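Local coordinates for GST N-terminal domain-containing protein (Pseudomonas syringae pv. tomato, PDB 3IC8) that is of unknown function but carries the N- and C-terminal domains of a glutathione S-transferase and may therefore bind glutathione, at residues A[163-174]-A[205-215]. Numbering follows the deposited sequence.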
ATOM      1  N   LEU A 163     -13.562  17.759  -8.948  1.00 25.13           N
ATOM      2  CA  LEU A 163     -12.775  16.561  -9.079  1.00 24.81           C
ATOM      3  C   LEU A 163     -13.167  15.507  -8.083  1.00 24.89           C
ATOM      4  O   LEU A 163     -13.220  14.370  -8.415  1.00 24.92           O
ATOM      5  CB  LEU A 163     -11.301  16.868  -8.985  1.00 25.03           C
ATOM      6  CG  LEU A 163     -10.331  15.722  -9.178  1.00 25.03           C
ATOM      7  CD1 LEU A 163     -10.430  15.130 -10.513  1.00 24.29           C
ATOM      8  CD2 LEU A 163      -8.963  16.187  -8.931  1.00 24.39           C
ATOM      9  N   GLU A 164     -13.463  15.930  -6.866  1.00 24.74           N
ATOM     10  CA  GLU A 164     -13.996  15.089  -5.816  1.00 24.21           C
ATOM     11  C   GLU A 164     -15.339  14.513  -6.160  1.00 24.07           C
ATOM     12  O   GLU A 164     -15.565  13.373  -5.949  1.00 24.13           O
ATOM     13  CB  GLU A 164     -14.061  15.861  -4.502  1.00 24.67           C
ATOM     14  CG  GLU A 164     -14.647  15.130  -3.309  1.00 24.90           C
ATOM     15  CD  GLU A 164     -13.856  13.928  -2.889  1.00 30.38           C
ATOM     16  OE1 GLU A 164     -12.719  13.818  -3.288  1.00 31.95           O
ATOM     17  OE2 GLU A 164     -14.366  13.065  -2.168  1.00 33.63           O
ATOM     18  N   SER A 165     -16.211  15.305  -6.746  1.00 23.80           N
ATOM     19  CA  SER A 165     -17.476  14.806  -7.214  1.00 23.34           C
ATOM     20  C   SER A 165     -17.368  13.729  -8.286  1.00 23.35           C
ATOM     21  O   SER A 165     -18.092  12.802  -8.264  1.00 23.70           O
ATOM     22  CB  SER A 165     -18.300  15.940  -7.781  1.00 22.70           C
ATOM     23  OG  SER A 165     -19.060  16.556  -6.801  1.00 24.36           O
ATOM     24  N   GLN A 166     -16.497  13.875  -9.254  1.00 22.79           N
ATOM     25  CA  GLN A 166     -16.283  12.837 -10.228  1.00 22.60           C
ATOM     26  C   GLN A 166     -15.684  11.525  -9.706  1.00 22.50           C
ATOM     27  O   GLN A 166     -16.080  10.469 -10.100  1.00 22.48           O
ATOM     28  CB  GLN A 166     -15.451  13.381 -11.367  1.00 21.96           C
ATOM     29  CG  GLN A 166     -14.877  12.327 -12.213  1.00 23.09           C
ATOM     30  CD  GLN A 166     -14.467  12.803 -13.557  1.00 24.81           C
ATOM     31  OE1 GLN A 166     -13.796  12.101 -14.264  1.00 23.66           O
ATOM     32  NE2 GLN A 166     -14.854  13.999 -13.911  1.00 23.17           N
ATOM     33  N   LEU A 167     -14.704  11.624  -8.833  1.00 21.99           N
ATOM     34  CA  LEU A 167     -14.013  10.478  -8.278  1.00 22.11           C
ATOM     35  C   LEU A 167     -14.809   9.647  -7.294  1.00 22.63           C
ATOM     36  O   LEU A 167     -14.591   8.482  -7.147  1.00 22.42           O
ATOM     37  CB  LEU A 167     -12.655  10.871  -7.726  1.00 21.40           C
ATOM     38  CG  LEU A 167     -11.664  11.297  -8.785  1.00 20.85           C
ATOM     39  CD1 LEU A 167     -10.423  11.817  -8.210  1.00 19.70           C
ATOM     40  CD2 LEU A 167     -11.368  10.209  -9.688  1.00 21.26           C
ATOM     41  N   SER A 168     -15.759  10.275  -6.651  1.00 22.86           N
ATOM     42  CA  SER A 168     -16.517   9.661  -5.609  1.00 23.77           C
ATOM     43  C   SER A 168     -17.300   8.528  -6.198  1.00 24.42           C
ATOM     44  O   SER A 168     -17.743   7.667  -5.506  1.00 24.87           O
ATOM     45  CB  SER A 168     -17.404  10.671  -4.917  1.00 23.54           C
ATOM     46  OG  SER A 168     -18.495  11.023  -5.711  1.00 24.80           O
ATOM     47  N   HIS A 169     -17.390   8.513  -7.510  1.00 25.04           N
ATOM     48  CA  HIS A 169     -18.071   7.464  -8.225  1.00 25.93           C
ATOM     49  C   HIS A 169     -17.263   6.209  -8.402  1.00 26.17           C
ATOM     50  O   HIS A 169     -17.748   5.253  -8.908  1.00 26.33           O
ATOM     51  CB  HIS A 169     -18.515   7.946  -9.577  1.00 25.83           C
ATOM     52  CG  HIS A 169     -19.664   8.877  -9.517  1.00 27.00           C
ATOM     53  ND1 HIS A 169     -19.581  10.178  -9.937  1.00 28.32           N
ATOM     54  CD2 HIS A 169     -20.916   8.711  -9.056  1.00 29.00           C
ATOM     55  CE1 HIS A 169     -20.737  10.774  -9.745  1.00 28.81           C
ATOM     56  NE2 HIS A 169     -21.566   9.902  -9.217  1.00 29.64           N
ATOM     57  N   GLY A 170     -16.026   6.208  -7.979  1.00 26.33           N
ATOM     58  CA  GLY A 170     -15.227   5.019  -8.084  1.00 26.97           C
ATOM     59  C   GLY A 170     -14.531   4.707  -9.385  1.00 27.36           C
ATOM     60  O   GLY A 170     -14.036   3.616  -9.546  1.00 27.63           O
ATOM     61  N   GLY A 171     -14.490   5.656 -10.307  1.00 27.24           N
ATOM     62  CA  GLY A 171     -13.720   5.503 -11.518  1.00 26.96           C
ATOM     63  C   GLY A 171     -12.252   5.542 -11.208  1.00 27.17           C
ATOM     64  O   GLY A 171     -11.837   6.310 -10.395  1.00 27.92           O
ATOM     65  N   ASP A 172     -11.470   4.685 -11.821  1.00 26.64           N
ATOM     66  CA  ASP A 172     -10.064   4.651 -11.522  1.00 26.24           C
ATOM     67  C   ASP A 172      -9.303   5.909 -11.911  1.00 25.64           C
ATOM     68  O   ASP A 172      -8.463   6.367 -11.197  1.00 25.54           O
ATOM     69  CB  ASP A 172      -9.419   3.393 -12.109  1.00 26.58           C
ATOM     70  CG  ASP A 172      -9.630   2.189 -11.247  1.00 27.92           C
ATOM     71  OD1 ASP A 172      -9.550   2.322 -10.040  1.00 30.40           O
ATOM     72  OD2 ASP A 172      -9.899   1.114 -11.762  1.00 31.13           O
ATOM     73  N   PHE A 173      -9.624   6.435 -13.071  1.00 24.68           N
ATOM     74  CA  PHE A 173      -8.915   7.523 -13.683  1.00 24.09           C
ATOM     75  C   PHE A 173      -9.880   8.527 -14.276  1.00 24.10           C
ATOM     76  O   PHE A 173     -11.057   8.316 -14.264  1.00 24.31           O
ATOM     77  CB  PHE A 173      -7.955   7.014 -14.726  1.00 23.88           C
ATOM     78  CG  PHE A 173      -6.914   6.126 -14.187  1.00 21.85           C
ATOM     79  CD1 PHE A 173      -7.065   4.780 -14.225  1.00 20.44           C
ATOM     80  CD2 PHE A 173      -5.788   6.625 -13.644  1.00 19.45           C
ATOM     81  CE1 PHE A 173      -6.127   3.981 -13.738  1.00 20.58           C
ATOM     82  CE2 PHE A 173      -4.853   5.808 -13.163  1.00 20.73           C
ATOM     83  CZ  PHE A 173      -5.025   4.486 -13.205  1.00 19.37           C
ATOM     84  N   LEU A 174      -9.363   9.640 -14.746  1.00 23.42           N
ATOM     85  CA  LEU A 174     -10.180  10.746 -15.191  1.00 23.38           C
ATOM     86  C   LEU A 174     -11.049  10.430 -16.391  1.00 22.94           C
ATOM     87  O   LEU A 174     -12.143  10.892 -16.495  1.00 22.17           O
ATOM     88  CB  LEU A 174      -9.330  11.984 -15.461  1.00 23.40           C
ATOM     89  CG  LEU A 174      -8.554  12.600 -14.314  1.00 23.27           C
ATOM     90  CD1 LEU A 174      -7.740  13.680 -14.808  1.00 22.19           C
ATOM     91  CD2 LEU A 174      -9.433  13.102 -13.291  1.00 24.31           C
ATOM     92  N   TYR A 205      -9.981  16.481   0.107  1.00 18.38           N
ATOM     93  CA  TYR A 205     -10.850  15.748  -0.749  1.00 18.42           C
ATOM     94  C   TYR A 205     -10.331  14.365  -0.867  1.00 18.84           C
ATOM     95  O   TYR A 205      -9.372  14.119  -1.528  1.00 19.31           O
ATOM     96  CB  TYR A 205     -10.879  16.424  -2.092  1.00 18.12           C
ATOM     97  CG  TYR A 205     -10.977  17.895  -1.967  1.00 16.43           C
ATOM     98  CD1 TYR A 205      -9.872  18.646  -1.702  1.00 14.97           C
ATOM     99  CD2 TYR A 205     -12.172  18.526  -2.082  1.00 13.44           C
ATOM    100  CE1 TYR A 205      -9.951  19.961  -1.566  1.00 15.66           C
ATOM    101  CE2 TYR A 205     -12.260  19.850  -1.952  1.00 14.32           C
ATOM    102  CZ  TYR A 205     -11.144  20.571  -1.701  1.00 15.97           C
ATOM    103  OH  TYR A 205     -11.213  21.912  -1.571  1.00 18.62           O
ATOM    104  N   PRO A 206     -10.981  13.456  -0.192  1.00 19.39           N
ATOM    105  CA  PRO A 206     -10.486  12.107  -0.019  1.00 19.34           C
ATOM    106  C   PRO A 206     -10.370  11.314  -1.269  1.00 19.35           C
ATOM    107  O   PRO A 206      -9.419  10.601  -1.398  1.00 20.04           O
ATOM    108  CB  PRO A 206     -11.531  11.507   0.872  1.00 19.29           C
ATOM    109  CG  PRO A 206     -11.993  12.622   1.629  1.00 19.32           C
ATOM    110  CD  PRO A 206     -12.115  13.702   0.684  1.00 19.24           C
ATOM    111  N   SER A 207     -11.339  11.427  -2.152  1.00 18.98           N
ATOM    112  CA  SER A 207     -11.354  10.715  -3.408  1.00 18.86           C
ATOM    113  C   SER A 207     -10.209  11.112  -4.274  1.00 18.75           C
ATOM    114  O   SER A 207      -9.676  10.313  -4.967  1.00 19.57           O
ATOM    115  CB  SER A 207     -12.631  11.009  -4.151  1.00 18.84           C
ATOM    116  OG  SER A 207     -13.659  10.179  -3.728  1.00 19.48           O
ATOM    117  N   VAL A 208      -9.869  12.373  -4.249  1.00 18.56           N
ATOM    118  CA  VAL A 208      -8.751  12.882  -4.976  1.00 18.20           C
ATOM    119  C   VAL A 208      -7.430  12.323  -4.500  1.00 18.66           C
ATOM    120  O   VAL A 208      -6.570  12.003  -5.275  1.00 18.41           O
ATOM    121  CB  VAL A 208      -8.740  14.371  -4.871  1.00 17.84           C
ATOM    122  CG1 VAL A 208      -7.732  14.951  -5.767  1.00 17.95           C
ATOM    123  CG2 VAL A 208     -10.061  14.883  -5.215  1.00 16.16           C
ATOM    124  N   SER A 209      -7.280  12.227  -3.201  1.00 19.19           N
ATOM    125  CA  SER A 209      -6.057  11.759  -2.599  1.00 19.57           C
ATOM    126  C   SER A 209      -5.758  10.307  -2.957  1.00 19.35           C
ATOM    127  O   SER A 209      -4.638   9.952  -3.205  1.00 19.14           O
ATOM    128  CB  SER A 209      -6.130  11.977  -1.093  1.00 19.50           C
ATOM    129  OG  SER A 209      -4.861  12.060  -0.500  1.00 22.80           O
ATOM    130  N   VAL A 210      -6.780   9.478  -2.974  1.00 19.54           N
ATOM    131  CA  VAL A 210      -6.643   8.105  -3.373  1.00 19.23           C
ATOM    132  C   VAL A 210      -6.255   7.973  -4.823  1.00 19.55           C
ATOM    133  O   VAL A 210      -5.411   7.200  -5.171  1.00 19.23           O
ATOM    134  CB  VAL A 210      -7.948   7.383  -3.140  1.00 19.93           C
ATOM    135  CG1 VAL A 210      -8.016   6.094  -3.869  1.00 18.70           C
ATOM    136  CG2 VAL A 210      -8.176   7.203  -1.713  1.00 20.34           C
ATOM    137  N   TRP A 211      -6.909   8.746  -5.667  1.00 19.19           N
ATOM    138  CA  TRP A 211      -6.639   8.772  -7.080  1.00 18.97           C
ATOM    139  C   TRP A 211      -5.251   9.261  -7.345  1.00 19.28           C
ATOM    140  O   TRP A 211      -4.583   8.775  -8.223  1.00 19.72           O
ATOM    141  CB  TRP A 211      -7.650   9.658  -7.812  1.00 18.75           C
ATOM    142  CG  TRP A 211      -7.194  10.081  -9.151  1.00 18.38           C
ATOM    143  CD1 TRP A 211      -7.294   9.384 -10.280  1.00 18.84           C
ATOM    144  CD2 TRP A 211      -6.569  11.306  -9.496  1.00 18.20           C
ATOM    145  NE1 TRP A 211      -6.774  10.073 -11.307  1.00 18.99           N
ATOM    146  CE2 TRP A 211      -6.321  11.268 -10.850  1.00 17.44           C
ATOM    147  CE3 TRP A 211      -6.192  12.431  -8.781  1.00 17.84           C
ATOM    148  CZ2 TRP A 211      -5.708  12.284 -11.501  1.00 18.47           C
ATOM    149  CZ3 TRP A 211      -5.587  13.423  -9.427  1.00 17.07           C
ATOM    150  CH2 TRP A 211      -5.348  13.357 -10.771  1.00 18.43           C
ATOM    151  N   LEU A 212      -4.829  10.248  -6.586  1.00 18.77           N
ATOM    152  CA  LEU A 212      -3.532  10.816  -6.784  1.00 18.57           C
ATOM    153  C   LEU A 212      -2.419   9.821  -6.515  1.00 19.15           C
ATOM    154  O   LEU A 212      -1.475   9.771  -7.238  1.00 19.07           O
ATOM    155  CB  LEU A 212      -3.376  12.085  -5.966  1.00 18.13           C
ATOM    156  CG  LEU A 212      -1.999  12.702  -5.945  1.00 17.16           C
ATOM    157  CD1 LEU A 212      -1.563  13.134  -7.272  1.00 16.03           C
ATOM    158  CD2 LEU A 212      -1.938  13.809  -5.017  1.00 14.69           C
ATOM    159  N   ASP A 213      -2.557   9.032  -5.471  1.00 19.68           N
ATOM    160  CA  ASP A 213      -1.581   8.018  -5.136  1.00 20.43           C
ATOM    161  C   ASP A 213      -1.508   6.962  -6.188  1.00 20.57           C
ATOM    162  O   ASP A 213      -0.475   6.426  -6.458  1.00 21.47           O
ATOM    163  CB  ASP A 213      -1.824   7.436  -3.767  1.00 20.44           C
ATOM    164  CG  ASP A 213      -1.545   8.407  -2.684  1.00 21.94           C
ATOM    165  OD1 ASP A 213      -0.797   9.345  -2.926  1.00 23.38           O
ATOM    166  OD2 ASP A 213      -2.085   8.263  -1.589  1.00 24.88           O
ATOM    167  N   ARG A 214      -2.628   6.663  -6.786  1.00 20.64           N
ATOM    168  CA  ARG A 214      -2.651   5.737  -7.869  1.00 21.04           C
ATOM    169  C   ARG A 214      -1.868   6.221  -9.075  1.00 20.94           C
ATOM    170  O   ARG A 214      -1.143   5.487  -9.675  1.00 21.05           O
ATOM    171  CB  ARG A 214      -4.096   5.527  -8.257  1.00 21.54           C
ATOM    172  CG  ARG A 214      -4.409   4.244  -8.906  1.00 23.10           C
ATOM    173  CD  ARG A 214      -5.797   4.240  -9.462  1.00 23.75           C
ATOM    174  NE  ARG A 214      -6.748   3.871  -8.459  1.00 25.22           N
ATOM    175  CZ  ARG A 214      -7.742   4.624  -8.034  1.00 26.22           C
ATOM    176  NH1 ARG A 214      -7.958   5.822  -8.533  1.00 25.03           N
ATOM    177  NH2 ARG A 214      -8.528   4.161  -7.095  1.00 26.01           N
ATOM    178  N   VAL A 215      -2.045   7.470  -9.442  1.00 20.32           N
ATOM    179  CA  VAL A 215      -1.336   8.058 -10.553  1.00 19.66           C
ATOM    180  C   VAL A 215       0.159   8.168 -10.336  1.00 20.17           C
ATOM    181  O   VAL A 215       0.916   7.988 -11.230  1.00 21.18           O
ATOM    182  CB  VAL A 215      -1.936   9.388 -10.958  1.00 19.28           C
ATOM    183  CG1 VAL A 215      -1.292   9.911 -12.148  1.00 18.00           C
ATOM    184  CG2 VAL A 215      -3.374   9.237 -11.220  1.00 18.30           C
TER
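OE1 of Glu-164 is approached by two backbone N-H groups from the first turn of helix 206-216, where such groups have no carbonyl of their own helix to meet. It takes weak hydrogen bonds from Ser-207 N (3.0 Å, bent to 123° at the hydrogen) and from Val-208 N. OE2 of Glu-164 lies farther off, with a weak but straighter bond from Ser-207 N and another, also weak, from Ser-207 OG at 3.4 Å. The carboxylate thus sits at the N-terminal end of helix 206-216, and the helix dipole would probably favour its charged form. CG of Glu-164 stands anti to the backbone N (chi1 178°) and the chain then bends at chi2, which carries the carboxylate to the N-H groups of Ser-207 and Val-208.

Apolar packing continues from there. Leu-167 crosses Trp-211 at a slant, CD1 of Leu-167 lying 3.5 Å from CB of Trp-211, while CD2 of Leu-163 meets CG1 of Val-208 at 3.6 Å. After the type I turn from Leu-167 to Gly-170, the carbonyl of Asp-172 comes to the indole edge, its O 3.4 Å from Trp-211 CD1. OD1 of Asp-172 lies over one face of the Arg-214 guanidinium, making a salt bridge of charges alone, 3.6 Å from Arg-214 NE.

The two helix segments cross at 74° within the all-helical C-terminal domain of the GST fold. Beside them runs helix 180-193, whose Asp-182 accepts hydrogen bonds from both Trp-211 NE1 and Leu-174 N, tying the loop after helix 149-167 to helix 206-216.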